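Local coordinates for ferrous iron transport protein B (Legionella pneumophila, PDB 3IBY), which probably transports ferrous iron across the bacterial inner membrane in a GTP-driven uptake system, this chain being its cytosolic GTPase part with the helical region that follows, at residues His3-Gly8 against Leu82-Ile87; Gln105-Gly110 against Lys169-Ser174. One frame throughout, in Å; residues are numbered along the deposited sequence.

In the fold
From the N terminus, strand 3-8 enters the sheet and runs up to the predicted GTP-binding loop. Contact 1 closes the first loop, when the chain returns through Leu-82-Ile-87 after helix 70-81 and lays strand 86-92 parallel to strand 3-8. Strand 86-92 leads into helix 96-106, whose end opens contact 2; that loop closes at Lys-169-Ser-174, the link between helices 154-162 and 177-193. The two loops therefore follow in series and neither cross nor nest. Contact 1 ties the middle of the G-domain sheet together, and contact 2 joins that domain to the connector toward the C-terminal helices. Their centres lie about 17 Å apart, bridged by Leu-106 and Leu-109 packing on Ile-7, Tyr-84 and Ile-87.

Contact 1 (His3-Gly8 against Leu82-Ile87); sequences HALLIG and LEYDCI
One face of the Tyr-84 ring receives Leu-5, whose CD1 lies over it in a CH-pi contact of doubtful fine geometry; the two side chains meet at about a right angle. Tyr-84 CG sits between its own backbone N and carbonyl carbon (chi1 59°), which lays the ring over Leu-5 while the hydroxyl reaches back to hydrogen-bond Val-79 O. Lys-111 makes a cation-pi contact with the same ring. The other branch of Leu-5, CD2, meets Leu-82 CD1 at 3.7 Å.

The backbones pair as parallel strands, with bridges Ala-4 to Cys-86 and Leu-5 to Ile-87, and Leu-5 N gives a bond to Cys-86 O at 3.0 Å. This is the core of the P-loop GTPase sheet: strand 3-8, whose Gly-8 begins the predicted GTP-binding loop, lies between strands 48-54 and 86-92. At the entry of strand 86-92 two amides converge on one oxygen, as His-3 O accepts from Asp-85 N at 2.7 Å and from Cys-86 N at 3.2 Å. Asp-85 also turns its carboxylate back, and OD2 accepts a hydrogen bond from His-3 N at 2.8 Å, using its anti lone pair, so that His-3 is gripped at both its N and O.

On the sheet face carrying Leu-5 and Ile-87, Ile-7 CG1 packs obliquely against Ile-87 CG2 at 3.5 Å. On the face of Ala-4 and Cys-86, CB of the alanine meets SG of the cysteine at 3.9 Å.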
ATOM      1  N   HIS A   3       4.391  -5.652  14.669  1.00 12.13           N
ATOM      2  CA  HIS A   3       3.008  -5.382  14.275  1.00 12.14           C
ATOM      3  C   HIS A   3       2.898  -5.065  12.800  1.00 12.17           C
ATOM      4  O   HIS A   3       3.536  -4.131  12.284  1.00 11.81           O
ATOM      5  CB  HIS A   3       2.452  -4.218  15.110  1.00 12.50           C
ATOM      6  CG  HIS A   3       1.063  -3.811  14.738  1.00 11.64           C
ATOM      7  ND1 HIS A   3       0.125  -4.701  14.257  1.00 14.50           N
ATOM      8  CD2 HIS A   3       0.445  -2.619  14.800  1.00  9.92           C
ATOM      9  CE1 HIS A   3      -1.010  -4.067  14.025  1.00 12.31           C
ATOM     10  NE2 HIS A   3      -0.835  -2.799  14.336  1.00 12.94           N
ATOM     11  N   ALA A   4       2.066  -5.844  12.127  1.00 12.31           N
ATOM     12  CA  ALA A   4       1.970  -5.794  10.662  1.00 11.99           C
ATOM     13  C   ALA A   4       0.564  -5.429  10.237  1.00 11.55           C
ATOM     14  O   ALA A   4      -0.382  -6.081  10.632  1.00 11.47           O
ATOM     15  CB  ALA A   4       2.362  -7.130  10.073  1.00 11.37           C
ATOM     16  N   LEU A   5       0.424  -4.356   9.472  1.00 11.60           N
ATOM     17  CA  LEU A   5      -0.857  -4.051   8.825  1.00 11.55           C
ATOM     18  C   LEU A   5      -0.969  -4.893   7.544  1.00 11.57           C
ATOM     19  O   LEU A   5       0.019  -5.044   6.824  1.00 10.58           O
ATOM     20  CB  LEU A   5      -0.952  -2.585   8.420  1.00 10.72           C
ATOM     21  CG  LEU A   5      -0.742  -1.532   9.472  1.00 12.02           C
ATOM     22  CD1 LEU A   5      -0.881  -0.107   8.841  1.00 11.32           C
ATOM     23  CD2 LEU A   5      -1.707  -1.762  10.630  1.00 11.53           C
ATOM     24  N   LEU A   6      -2.171  -5.414   7.272  1.00 12.20           N
ATOM     25  CA  LEU A   6      -2.449  -6.139   6.013  1.00 13.08           C
ATOM     26  C   LEU A   6      -3.372  -5.299   5.095  1.00 12.97           C
ATOM     27  O   LEU A   6      -4.493  -4.923   5.466  1.00 13.52           O
ATOM     28  CB  LEU A   6      -3.057  -7.509   6.342  1.00 13.26           C
ATOM     29  CG  LEU A   6      -3.334  -8.561   5.272  1.00 14.21           C
ATOM     30  CD1 LEU A   6      -2.038  -9.104   4.597  1.00 10.59           C
ATOM     31  CD2 LEU A   6      -4.206  -9.697   5.942  1.00 12.63           C
ATOM     32  N   ILE A   7      -2.867  -4.983   3.906  1.00 13.43           N
ATOM     33  CA  ILE A   7      -3.493  -4.007   3.011  1.00 13.27           C
ATOM     34  C   ILE A   7      -3.567  -4.497   1.579  1.00 13.24           C
ATOM     35  O   ILE A   7      -2.610  -5.096   1.066  1.00 13.87           O
ATOM     36  CB  ILE A   7      -2.668  -2.687   2.941  1.00 13.23           C
ATOM     37  CG1 ILE A   7      -2.088  -2.351   4.314  1.00 13.23           C
ATOM     38  CG2 ILE A   7      -3.514  -1.559   2.398  1.00 11.15           C
ATOM     39  CD1 ILE A   7      -1.684  -0.899   4.492  1.00 14.75           C
ATOM     40  N   GLY A   8      -4.673  -4.186   0.914  1.00 12.97           N
ATOM     41  CA  GLY A   8      -4.776  -4.390  -0.540  1.00 11.96           C
ATOM     42  C   GLY A   8      -6.029  -3.779  -1.152  1.00 11.69           C
ATOM     43  O   GLY A   8      -6.736  -2.995  -0.536  1.00 12.05           O
ATOM     44  N   LEU A  82      -2.082   4.368  13.231  1.00 10.93           N
ATOM     45  CA  LEU A  82      -1.671   3.214  13.999  1.00 10.78           C
ATOM     46  C   LEU A  82      -0.153   3.135  14.124  1.00 10.94           C
ATOM     47  O   LEU A  82       0.623   3.685  13.350  1.00  9.38           O
ATOM     48  CB  LEU A  82      -2.220   1.903  13.397  1.00 10.17           C
ATOM     49  CG  LEU A  82      -3.748   1.606  13.409  1.00  9.98           C
ATOM     50  CD1 LEU A  82      -4.020   0.370  12.566  1.00  5.04           C
ATOM     51  CD2 LEU A  82      -4.461   1.480  14.842  1.00  4.84           C
ATOM     52  N   GLU A  83       0.230   2.410  15.149  1.00 11.72           N
ATOM     53  CA  GLU A  83       1.584   2.094  15.403  1.00 12.43           C
ATOM     54  C   GLU A  83       1.833   0.754  14.818  1.00 11.44           C
ATOM     55  O   GLU A  83       1.421  -0.219  15.389  1.00 12.73           O
ATOM     56  CB  GLU A  83       1.735   1.992  16.891  1.00 13.02           C
ATOM     57  CG  GLU A  83       1.682   3.298  17.551  1.00 17.76           C
ATOM     58  CD  GLU A  83       2.984   4.039  17.401  1.00 24.36           C
ATOM     59  OE1 GLU A  83       4.031   3.384  17.636  1.00 28.38           O
ATOM     60  OE2 GLU A  83       2.967   5.259  17.051  1.00 29.44           O
ATOM     61  N   TYR A  84       2.549   0.690  13.718  1.00 11.24           N
ATOM     62  CA  TYR A  84       2.871  -0.555  13.064  1.00 10.32           C
ATOM     63  C   TYR A  84       4.316  -0.568  12.558  1.00 10.74           C
ATOM     64  O   TYR A  84       4.888   0.479  12.245  1.00 11.38           O
ATOM     65  CB  TYR A  84       1.891  -0.751  11.907  1.00 10.92           C
ATOM     66  CG  TYR A  84       1.878   0.333  10.837  1.00 10.54           C
ATOM     67  CD1 TYR A  84       1.061   1.474  10.958  1.00 11.11           C
ATOM     68  CD2 TYR A  84       2.648   0.211   9.691  1.00 10.34           C
ATOM     69  CE1 TYR A  84       1.041   2.458   9.970  1.00  9.13           C
ATOM     70  CE2 TYR A  84       2.624   1.187   8.704  1.00  9.24           C
ATOM     71  CZ  TYR A  84       1.831   2.307   8.856  1.00  9.21           C
ATOM     72  OH  TYR A  84       1.835   3.257   7.862  1.00  9.15           O
ATOM     73  N   ASP A  85       4.899  -1.759  12.469  1.00 10.90           N
ATOM     74  CA  ASP A  85       6.294  -1.921  12.129  1.00 10.98           C
ATOM     75  C   ASP A  85       6.449  -2.204  10.660  1.00 11.53           C
ATOM     76  O   ASP A  85       7.461  -1.837  10.074  1.00 11.92           O
ATOM     77  CB  ASP A  85       6.935  -3.054  12.951  1.00 10.81           C
ATOM     78  CG  ASP A  85       6.860  -2.798  14.436  1.00  9.96           C
ATOM     79  OD1 ASP A  85       7.385  -1.738  14.855  1.00  6.70           O
ATOM     80  OD2 ASP A  85       6.252  -3.634  15.159  1.00  7.15           O
ATOM     81  N   CYS A  86       5.484  -2.880  10.055  1.00 12.18           N
ATOM     82  CA  CYS A  86       5.575  -3.103   8.599  1.00 13.27           C
ATOM     83  C   CYS A  86       4.225  -3.351   7.939  1.00 12.80           C
ATOM     84  O   CYS A  86       3.221  -3.550   8.644  1.00 13.40           O
ATOM     85  CB  CYS A  86       6.485  -4.293   8.334  1.00 13.94           C
ATOM     86  SG  CYS A  86       5.821  -5.679   9.181  1.00 14.86           S
ATOM     87  N   ILE A  87       4.205  -3.338   6.601  1.00 12.34           N
ATOM     88  CA  ILE A  87       2.976  -3.639   5.824  1.00 12.30           C
ATOM     89  C   ILE A  87       3.153  -4.855   4.950  1.00 11.57           C
ATOM     90  O   ILE A  87       4.193  -5.039   4.307  1.00 11.75           O
ATOM     91  CB  ILE A  87       2.568  -2.481   4.903  1.00 12.55           C
ATOM     92  CG1 ILE A  87       2.202  -1.245   5.726  1.00 13.75           C
ATOM     93  CG2 ILE A  87       1.393  -2.853   4.021  1.00 12.08           C
ATOM     94  CD1 ILE A  87       2.631   0.085   5.017  1.00 13.98           C
TER

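Contact 2 (Gln105-Gly110 against Lys169-Ser174); sequences QLFELG and KPLKLS
The backbones of Glu-108 and Pro-170 approach to 5.1 Å between their CA atoms, where a type I beta turn from Leu-106 to Leu-109 at the end of helix 96-106 faces an extended, irregular connector. The turn is closed by Leu-109 N bonding to Leu-106 O at 2.9 Å. It belongs to the P-loop GTPase domain, and Lys-169-Ser-174 is the linker running from helix 154-162 to helix 177-193, the first of the helices that follow that domain. No hydrogen bond crosses between the two segments, so the contact rests on van der Waals packing.

Phe-107 makes the largest single contribution. Its CG lies beside the backbone N and anti to the carbonyl carbon (chi1 -74°), which directs the ring to the linker. The ring's closest approach is through one ortho carbon, CD2: it comes 3.8 Å from Lys-169 O and 4.1 Å from Leu-171 CG. Both approach the ring obliquely, and the leucine side chain crosses that of the phenylalanine at a slant. Ile-168, just before Lys-169 in the same connector, and Cys-141 also touch the phenylalanine.

Pro-170 lies against the turn itself, its CD 4.1 Å from Phe-107 O, while its ring also touches Tyr-201 of helix 197-209. Its CB comes to 4.5 Å from Glu-108 CG, so the aliphatic part of the glutamate runs past the proline. The carboxylate continues to two arginines of the C-terminal helical region. OE1 forms a salt bridge with Arg-206 and OE2 one with Arg-242, which should favour the ionised form of this buried acid. Leu-173 also touches Arg-242, and Leu-173 CD1 stands 4.3 Å from Glu-108 OE2.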
ATOM      1  N   GLN A 105       1.548   4.043  -3.667  1.00 10.52           N
ATOM      2  CA  GLN A 105       1.137   4.980  -2.610  1.00 10.86           C
ATOM      3  C   GLN A 105       1.698   4.566  -1.230  1.00 10.36           C
ATOM      4  O   GLN A 105       2.222   5.409  -0.513  1.00 10.25           O
ATOM      5  CB  GLN A 105      -0.396   5.151  -2.543  1.00 11.01           C
ATOM      6  CG  GLN A 105      -1.038   5.796  -3.762  1.00 11.03           C
ATOM      7  CD  GLN A 105      -2.572   5.915  -3.641  1.00 11.89           C
ATOM      8  OE1 GLN A 105      -3.181   5.153  -2.915  1.00 11.07           O
ATOM      9  NE2 GLN A 105      -3.191   6.863  -4.381  1.00 11.74           N
ATOM     10  N   LEU A 106       1.602   3.278  -0.894  1.00 10.06           N
ATOM     11  CA  LEU A 106       2.148   2.707   0.364  1.00  9.35           C
ATOM     12  C   LEU A 106       3.647   2.894   0.546  1.00  9.58           C
ATOM     13  O   LEU A 106       4.096   3.220   1.619  1.00 10.01           O
ATOM     14  CB  LEU A 106       1.875   1.217   0.391  1.00  8.61           C
ATOM     15  CG  LEU A 106       0.434   0.714   0.404  1.00  9.00           C
ATOM     16  CD1 LEU A 106       0.447  -0.848   0.441  1.00  8.91           C
ATOM     17  CD2 LEU A 106      -0.385   1.258   1.576  1.00  7.07           C
ATOM     18  N   PHE A 107       4.419   2.646  -0.508  1.00 10.59           N
ATOM     19  CA  PHE A 107       5.867   2.938  -0.553  1.00 11.31           C
ATOM     20  C   PHE A 107       6.221   4.367  -0.215  1.00 11.73           C
ATOM     21  O   PHE A 107       7.366   4.643   0.061  1.00 13.23           O
ATOM     22  CB  PHE A 107       6.422   2.754  -1.972  1.00 11.27           C
ATOM     23  CG  PHE A 107       6.561   1.334  -2.410  1.00 12.31           C
ATOM     24  CD1 PHE A 107       6.066   0.271  -1.647  1.00 10.79           C
ATOM     25  CD2 PHE A 107       7.172   1.051  -3.625  1.00 14.01           C
ATOM     26  CE1 PHE A 107       6.223  -1.001  -2.057  1.00  7.62           C
ATOM     27  CE2 PHE A 107       7.287  -0.260  -4.055  1.00 11.62           C
ATOM     28  CZ  PHE A 107       6.810  -1.270  -3.258  1.00  9.57           C
ATOM     29  N   GLU A 108       5.270   5.288  -0.317  1.00 11.62           N
ATOM     30  CA  GLU A 108       5.511   6.687   0.028  1.00 10.94           C
ATOM     31  C   GLU A 108       5.344   6.931   1.534  1.00 10.83           C
ATOM     32  O   GLU A 108       5.510   8.048   1.973  1.00 10.71           O
ATOM     33  CB  GLU A 108       4.561   7.605  -0.775  1.00 10.98           C
ATOM     34  CG  GLU A 108       4.428   7.270  -2.285  1.00 10.68           C
ATOM     35  CD  GLU A 108       3.638   8.297  -3.100  1.00 10.18           C
ATOM     36  OE1 GLU A 108       2.743   8.969  -2.567  1.00  5.91           O
ATOM     37  OE2 GLU A 108       3.903   8.450  -4.319  1.00 14.58           O
ATOM     38  N   LEU A 109       4.976   5.916   2.318  1.00 10.80           N
ATOM     39  CA  LEU A 109       4.957   6.053   3.795  1.00 11.32           C
ATOM     40  C   LEU A 109       6.363   5.965   4.446  1.00 11.91           C
ATOM     41  O   LEU A 109       6.590   6.425   5.548  1.00 12.35           O
ATOM     42  CB  LEU A 109       4.061   4.981   4.429  1.00 10.39           C
ATOM     43  CG  LEU A 109       2.572   5.106   4.129  1.00 10.38           C
ATOM     44  CD1 LEU A 109       1.859   3.754   4.263  1.00  8.67           C
ATOM     45  CD2 LEU A 109       1.909   6.164   5.006  1.00  7.59           C
ATOM     46  N   GLY A 110       7.308   5.336   3.784  1.00 12.88           N
ATOM     47  CA  GLY A 110       8.601   5.120   4.405  1.00 13.27           C
ATOM     48  C   GLY A 110       8.570   4.079   5.504  1.00 13.04           C
ATOM     49  O   GLY A 110       9.452   4.030   6.343  1.00 13.90           O
ATOM     50  N   LYS A 169      11.857   2.949  -1.123  1.00 10.33           N
ATOM     51  CA  LYS A 169      11.931   4.205  -1.862  1.00 10.22           C
ATOM     52  C   LYS A 169      10.632   4.373  -2.572  1.00  9.60           C
ATOM     53  O   LYS A 169      10.105   3.388  -3.119  1.00  9.91           O
ATOM     54  CB  LYS A 169      13.035   4.170  -2.924  1.00 10.33           C
ATOM     55  CG  LYS A 169      14.298   4.952  -2.571  1.00 11.40           C
ATOM     56  CD  LYS A 169      14.960   5.666  -3.806  1.00 11.20           C
ATOM     57  CE  LYS A 169      14.080   6.802  -4.399  1.00 11.00           C
ATOM     58  NZ  LYS A 169      13.509   7.777  -3.397  1.00  9.44           N
ATOM     59  N   PRO A 170      10.106   5.602  -2.597  1.00  8.70           N
ATOM     60  CA  PRO A 170       9.011   5.834  -3.535  1.00  8.33           C
ATOM     61  C   PRO A 170       9.470   5.477  -4.941  1.00  7.69           C
ATOM     62  O   PRO A 170      10.679   5.575  -5.251  1.00  7.49           O
ATOM     63  CB  PRO A 170       8.731   7.336  -3.429  1.00  8.27           C
ATOM     64  CG  PRO A 170       9.296   7.764  -2.132  1.00  8.86           C
ATOM     65  CD  PRO A 170      10.377   6.762  -1.741  1.00  8.91           C
ATOM     66  N   LEU A 171       8.531   5.038  -5.766  1.00  6.35           N
ATOM     67  CA  LEU A 171       8.824   4.805  -7.159  1.00  5.79           C
ATOM     68  C   LEU A 171       9.173   6.137  -7.800  1.00  5.95           C
ATOM     69  O   LEU A 171       8.654   7.161  -7.392  1.00  5.59           O
ATOM     70  CB  LEU A 171       7.627   4.186  -7.862  1.00  5.44           C
ATOM     71  CG  LEU A 171       7.127   2.838  -7.349  1.00  4.34           C
ATOM     72  CD1 LEU A 171       5.765   2.533  -7.943  1.00  2.00           C
ATOM     73  CD2 LEU A 171       8.148   1.754  -7.680  1.00  2.63           C
ATOM     74  N   LYS A 172      10.073   6.119  -8.784  1.00  6.75           N
ATOM     75  CA  LYS A 172      10.511   7.351  -9.445  1.00  7.36           C
ATOM     76  C   LYS A 172       9.514   7.693 -10.526  1.00  6.72           C
ATOM     77  O   LYS A 172       9.463   7.032 -11.542  1.00  6.99           O
ATOM     78  CB  LYS A 172      11.918   7.217 -10.040  1.00  7.68           C
ATOM     79  CG  LYS A 172      12.561   8.579 -10.390  1.00 10.29           C
ATOM     80  CD  LYS A 172      13.975   8.464 -11.067  1.00 12.87           C
ATOM     81  CE  LYS A 172      15.160   8.645 -10.079  1.00 13.90           C
ATOM     82  NZ  LYS A 172      14.946   7.888  -8.795  1.00 14.39           N
ATOM     83  N   LEU A 173       8.726   8.735 -10.279  1.00  6.47           N
ATOM     84  CA  LEU A 173       7.620   9.153 -11.145  1.00  6.07           C
ATOM     85  C   LEU A 173       8.006  10.386 -11.966  1.00  6.22           C
ATOM     86  O   LEU A 173       8.698  11.293 -11.485  1.00  5.97           O
ATOM     87  CB  LEU A 173       6.362   9.481 -10.309  1.00  5.71           C
ATOM     88  CG  LEU A 173       5.741   8.357  -9.472  1.00  4.42           C
ATOM     89  CD1 LEU A 173       4.599   8.915  -8.510  1.00  2.63           C
ATOM     90  CD2 LEU A 173       5.258   7.258 -10.383  1.00  2.00           C
ATOM     91  N   SER A 174       7.543  10.438 -13.208  1.00  6.13           N
ATOM     92  CA  SER A 174       7.895  11.557 -14.050  1.00  5.88           C
ATOM     93  C   SER A 174       6.740  12.540 -14.083  1.00  5.59           C
ATOM     94  O   SER A 174       5.663  12.223 -14.553  1.00  5.41           O
ATOM     95  CB  SER A 174       8.260  11.080 -15.440  1.00  5.85           C
ATOM     96  OG  SER A 174       8.750  12.171 -16.181  1.00  7.20           O
TER